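Local coordinates for endo-1,4-b-d-mannanase (Trichoderma reesei, PDB 1QNR), which hydrolyses internal beta-1,4-linked mannosidic bonds of mannan polysaccharides as a glycoside hydrolase of family 5, at residues A[30-33]-A[37-40]; A[26-31]-A[310-315]. All coordinates share one frame; numbering follows the deposited sequence.

Interaction 1: A[30-33]-A[37-40]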
loop_
_atom_site.group_PDB
_atom_site.type_symbol
_atom_site.label_atom_id
_atom_site.label_comp_id
_atom_site.label_asym_id
_atom_site.label_seq_id
_atom_site.Cartn_x
_atom_site.Cartn_y
_atom_site.Cartn_z
ATOM N N SER A 30 -11.331 -4.610 1.059
ATOM C CA SER A 30 -11.647 -4.369 2.490
ATOM C C SER A 30 -13.068 -3.923 2.784
ATOM O O SER A 30 -13.442 -3.951 3.973
ATOM C CB SER A 30 -10.762 -3.142 3.007
ATOM O OG SER A 30 -9.399 -3.557 2.791
ATOM N N PHE A 31 -13.827 -3.491 1.761
ATOM C CA PHE A 31 -15.167 -2.932 2.019
ATOM C C PHE A 31 -16.259 -3.853 1.452
ATOM O O PHE A 31 -17.443 -3.477 1.438
ATOM C CB PHE A 31 -15.242 -1.516 1.357
ATOM C CG PHE A 31 -14.083 -0.593 1.716
ATOM C CD1 PHE A 31 -13.594 -0.571 3.041
ATOM C CD2 PHE A 31 -13.597 0.312 0.773
ATOM C CE1 PHE A 31 -12.511 0.315 3.342
ATOM C CE2 PHE A 31 -12.598 1.213 1.109
ATOM C CZ PHE A 31 -12.007 1.183 2.374
ATOM N N LEU A 32 -15.893 -5.020 0.975
ATOM C CA LEU A 32 -16.905 -6.008 0.505
ATOM C C LEU A 32 -17.701 -6.527 1.711
ATOM O O LEU A 32 -17.108 -7.019 2.688
ATOM C CB LEU A 32 -16.178 -7.158 -0.213
ATOM C CG LEU A 32 -15.493 -6.774 -1.515
ATOM C CD1 LEU A 32 -14.626 -7.946 -2.030
ATOM C CD2 LEU A 32 -16.447 -6.334 -2.640
ATOM N N THR A 33 -19.032 -6.602 1.598
ATOM C CA THR A 33 -19.829 -7.083 2.739
ATOM C C THR A 33 -20.296 -8.523 2.553
ATOM O O THR A 33 -20.693 -9.178 3.546
ATOM C CB THR A 33 -21.098 -6.257 2.987
ATOM O OG1 THR A 33 -21.940 -6.228 1.831
ATOM C CG2 THR A 33 -20.711 -4.865 3.491
ATOM N N ASP A 37 -17.889 -12.817 -2.028
ATOM C CA ASP A 37 -17.180 -11.956 -2.968
ATOM C C ASP A 37 -15.709 -11.767 -2.596
ATOM O O ASP A 37 -14.835 -11.709 -3.477
ATOM C CB ASP A 37 -17.897 -10.605 -3.062
ATOM C CG ASP A 37 -19.333 -10.697 -3.599
ATOM O OD1 ASP A 37 -19.707 -11.730 -4.180
ATOM O OD2 ASP A 37 -20.049 -9.672 -3.372
ATOM N N VAL A 38 -15.365 -11.777 -1.307
ATOM C CA VAL A 38 -13.940 -11.811 -0.916
ATOM C C VAL A 38 -13.358 -13.167 -1.318
ATOM O O VAL A 38 -12.242 -13.223 -1.943
ATOM C CB VAL A 38 -13.795 -11.647 0.625
ATOM C CG1 VAL A 38 -12.334 -11.836 1.063
ATOM C CG2 VAL A 38 -14.340 -10.292 1.079
ATOM N N ASP A 39 -14.080 -14.288 -1.122
ATOM C CA ASP A 39 -13.493 -15.611 -1.411
ATOM C C ASP A 39 -13.303 -15.808 -2.911
ATOM O O ASP A 39 -12.246 -16.305 -3.342
ATOM C CB ASP A 39 -14.396 -16.712 -0.825
ATOM C CG ASP A 39 -14.237 -16.694 0.736
ATOM O OD1 ASP A 39 -13.207 -16.411 1.368
ATOM O OD2 ASP A 39 -15.193 -17.012 1.347
ATOM N N SER A 40 -14.260 -15.335 -3.776
ATOM C CA SER A 40 -14.007 -15.560 -5.206
ATOM C C SER A 40 -12.849 -14.704 -5.706
ATOM O O SER A 40 -12.026 -15.163 -6.508
ATOM C CB SER A 40 -15.285 -15.357 -6.054
ATOM O OG SER A 40 -15.851 -14.066 -5.892
HETATM O O HOH W 1 -19.802 -7.654 -1.280
#
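L32 and V38 bring the end of a beta-alpha loop against the helix it leads into. In this TIM barrel the chain leaves strand 21-25, passes through a 3-10 segment that ends at F31, and then enters helix 35-47, so the contact is a short-range one in which the loop turns back onto the first turn of its helix.

The apolar part rests on two side chains. CB of L32 lies 3.9 Å from CG2 of V38, and the same methyl is also 3.9 Å from CD1 of L32, so a single valine branch packs against both the base and the tip of the leucine. With CG1 anti to the backbone N (chi1 174°), V38 holds CG2 beside that N, where L32 can meet it. CD1 of L32 also rests on the helix backbone, 4.0 Å from C of D37. Leucine suits this partly exposed place because its reach spans methyl and main chain; the compact, branched valine suits the buried side, where it also packs on Y94 and S98 of helix 90-102.

The polar part runs through water. One water donates to OD2 of D37 and accepts, weakly, from N of T33, linking loop and helix at their more exposed side. Near the start of the helix, an aspartate would probably also be favoured by the helix dipole. In the bridge, the water oxygen stands 2.9 Å from OD2 of D37 but 3.2 Å from N of T33.

Interaction 2: A[26-31]-A[310-315]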
loop_
_atom_site.group_PDB
_atom_site.type_symbol
_atom_site.label_atom_id
_atom_site.label_comp_id
_atom_site.label_asym_id
_atom_site.label_seq_id
_atom_site.Cartn_x
_atom_site.Cartn_y
_atom_site.Cartn_z
ATOM N N CYS A 26 -5.701 -4.146 -4.320
ATOM C CA CYS A 26 -7.163 -4.348 -4.258
ATOM C C CYS A 26 -7.728 -3.562 -3.104
ATOM O O CYS A 26 -8.116 -4.081 -2.036
ATOM C CB CYS A 26 -7.473 -5.852 -4.132
ATOM S SG CYS A 26 -9.322 -6.138 -4.230
ATOM N N TYR A 27 -7.742 -2.203 -3.225
ATOM C CA TYR A 27 -8.137 -1.359 -2.085
ATOM C C TYR A 27 -9.521 -1.740 -1.594
ATOM O O TYR A 27 -9.778 -1.712 -0.362
ATOM C CB TYR A 27 -8.037 0.174 -2.385
ATOM C CG TYR A 27 -9.198 0.731 -3.202
ATOM C CD1 TYR A 27 -10.383 1.142 -2.543
ATOM C CD2 TYR A 27 -9.107 0.850 -4.572
ATOM C CE1 TYR A 27 -11.457 1.607 -3.326
ATOM C CE2 TYR A 27 -10.162 1.331 -5.350
ATOM C CZ TYR A 27 -11.312 1.712 -4.680
ATOM O OH TYR A 27 -12.400 2.213 -5.444
ATOM N N TRP A 28 -10.368 -2.065 -2.571
ATOM C CA TRP A 28 -11.819 -2.190 -2.368
ATOM C C TRP A 28 -12.193 -3.542 -1.764
ATOM O O TRP A 28 -13.325 -3.742 -1.238
ATOM C CB TRP A 28 -12.511 -1.973 -3.748
ATOM C CG TRP A 28 -11.921 -2.762 -4.899
ATOM C CD1 TRP A 28 -11.035 -2.281 -5.832
ATOM C CD2 TRP A 28 -12.153 -4.167 -5.264
ATOM N NE1 TRP A 28 -10.674 -3.320 -6.726
ATOM C CE2 TRP A 28 -11.362 -4.467 -6.388
ATOM C CE3 TRP A 28 -12.963 -5.216 -4.722
ATOM C CZ2 TRP A 28 -11.352 -5.705 -7.068
ATOM C CZ3 TRP A 28 -12.907 -6.476 -5.367
ATOM C CH2 TRP A 28 -12.110 -6.689 -6.505
ATOM N N CYS A 29 -11.224 -4.472 -1.707
ATOM C CA CYS A 29 -11.500 -5.773 -1.097
ATOM C C CYS A 29 -11.926 -5.644 0.374
ATOM O O CYS A 29 -12.797 -6.344 0.934
ATOM C CB CYS A 29 -10.151 -6.605 -1.192
ATOM S SG CYS A 29 -9.855 -7.487 -2.829
ATOM N N SER A 30 -11.331 -4.610 1.059
ATOM C CA SER A 30 -11.647 -4.369 2.490
ATOM C C SER A 30 -13.068 -3.923 2.784
ATOM O O SER A 30 -13.442 -3.951 3.973
ATOM C CB SER A 30 -10.762 -3.142 3.007
ATOM O OG SER A 30 -9.399 -3.557 2.791
ATOM N N PHE A 31 -13.827 -3.491 1.761
ATOM C CA PHE A 31 -15.167 -2.932 2.019
ATOM C C PHE A 31 -16.259 -3.853 1.452
ATOM O O PHE A 31 -17.443 -3.477 1.438
ATOM C CB PHE A 31 -15.242 -1.516 1.357
ATOM C CG PHE A 31 -14.083 -0.593 1.716
ATOM C CD1 PHE A 31 -13.594 -0.571 3.041
ATOM C CD2 PHE A 31 -13.597 0.312 0.773
ATOM C CE1 PHE A 31 -12.511 0.315 3.342
ATOM C CE2 PHE A 31 -12.598 1.213 1.109
ATOM C CZ PHE A 31 -12.007 1.183 2.374
ATOM N N ASP A 310 -12.442 -7.339 -10.662
ATOM C CA ASP A 310 -13.067 -8.688 -10.708
ATOM C C ASP A 310 -14.588 -8.535 -10.709
ATOM O O ASP A 310 -15.143 -7.408 -10.663
ATOM C CB ASP A 310 -12.602 -9.512 -9.467
ATOM C CG ASP A 310 -12.406 -10.987 -9.819
ATOM O OD1 ASP A 310 -13.204 -11.580 -10.617
ATOM O OD2 ASP A 310 -11.445 -11.594 -9.245
ATOM N N THR A 311 -15.304 -9.651 -10.857
ATOM C CA THR A 311 -16.759 -9.654 -10.879
ATOM C C THR A 311 -17.300 -10.763 -9.999
ATOM O O THR A 311 -16.508 -11.695 -9.606
ATOM C CB THR A 311 -17.302 -9.839 -12.332
ATOM O OG1 THR A 311 -17.003 -11.167 -12.813
ATOM C CG2 THR A 311 -16.734 -8.790 -13.280
ATOM N N PHE A 312 -18.553 -10.671 -9.560
ATOM C CA PHE A 312 -19.068 -11.508 -8.467
ATOM C C PHE A 312 -20.191 -12.442 -8.937
ATOM O O PHE A 312 -20.740 -12.317 -10.038
ATOM C CB PHE A 312 -19.563 -10.554 -7.365
ATOM C CG PHE A 312 -18.523 -9.528 -6.948
ATOM C CD1 PHE A 312 -17.191 -9.933 -6.626
ATOM C CD2 PHE A 312 -18.854 -8.191 -6.860
ATOM C CE1 PHE A 312 -16.241 -8.954 -6.281
ATOM C CE2 PHE A 312 -17.887 -7.256 -6.463
ATOM C CZ PHE A 312 -16.554 -7.619 -6.221
ATOM N N ALA A 313 -20.551 -13.426 -8.071
ATOM C CA ALA A 313 -21.575 -14.411 -8.447
ATOM C C ALA A 313 -22.895 -13.808 -8.905
ATOM O O ALA A 313 -23.611 -14.469 -9.723
ATOM C CB ALA A 313 -21.830 -15.390 -7.276
ATOM N N ASN A 314 -23.308 -12.653 -8.359
ATOM C CA ASN A 314 -24.587 -12.046 -8.755
ATOM C C ASN A 314 -24.492 -11.191 -10.021
ATOM O O ASN A 314 -25.504 -10.547 -10.389
ATOM C CB ASN A 314 -25.114 -11.238 -7.576
ATOM C CG ASN A 314 -24.322 -9.970 -7.323
ATOM O OD1 ASN A 314 -23.178 -9.788 -7.771
ATOM N ND2 ASN A 314 -24.861 -8.979 -6.589
ATOM N N GLY A 315 -23.324 -11.160 -10.691
ATOM C CA GLY A 315 -23.230 -10.344 -11.909
ATOM C C GLY A 315 -22.735 -8.932 -11.654
ATOM O O GLY A 315 -22.554 -8.213 -12.643
#
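OD2 of D310 is held by two hydrogen bonds, to ND1 of H44 and NE1 of W308, while CB of D310 lies 4.1 Å from CH2 of W28. The contact joins two beta-alpha loops of the TIM barrel, those following strands 21-25 and 300-309. The other oxygen, OD1, accepts from N of T311 at 2.9 Å through its anti lone pair. Three bonds thus fix the buried carboxylate and would probably favour its charged form. Its plane is turned 86° from that of the W28 ring.

W28 is the large apolar side chain the 26-31 loop sends toward 310-315. Its indole lies over the C26-C29 disulfide: SG of C26 stands 3.3 Å above the ring plane, over its centre, and SG of C29 is offset toward the rim of the same face. A chi1 of 48°, which places CG between the backbone N and carbonyl carbon, lays the ring there, and NE1 bonds O of W308. A broad, polarisable tryptophan with one N-H suits both tasks.

F312 starts a type I beta turn closed by the bond from N of G315 to O of F312. G315 has a positive phi of 92°, where a side chain would press on the preceding carbonyl. From this turn the phenyl ring reaches back to the indole: CZ of F312 meets CZ3 of W28 at 3.9 Å, with CZ3 at the phenyl edge, near its plane.

The two interactions start from the same beta-alpha loop, share S30 and F31, and have centres about 5 Å apart. F312 joins them: its CZ, which meets W28 in interaction 2, lies 3.8 Å from CD2 of L32 in interaction 1, and its CB packs 3.4 Å from OD1 of D37. The disulfide-backed loop 26-31, the start of helix 35-47 and loop 310-315 therefore form one continuous patch. It sits at the barrel's periphery: the W28 side chain is about 14 Å from a bound mannopyranose, while that of D310 is about 5 Å from an N-acetylglucosamine, probably the protein-linked one beside H44.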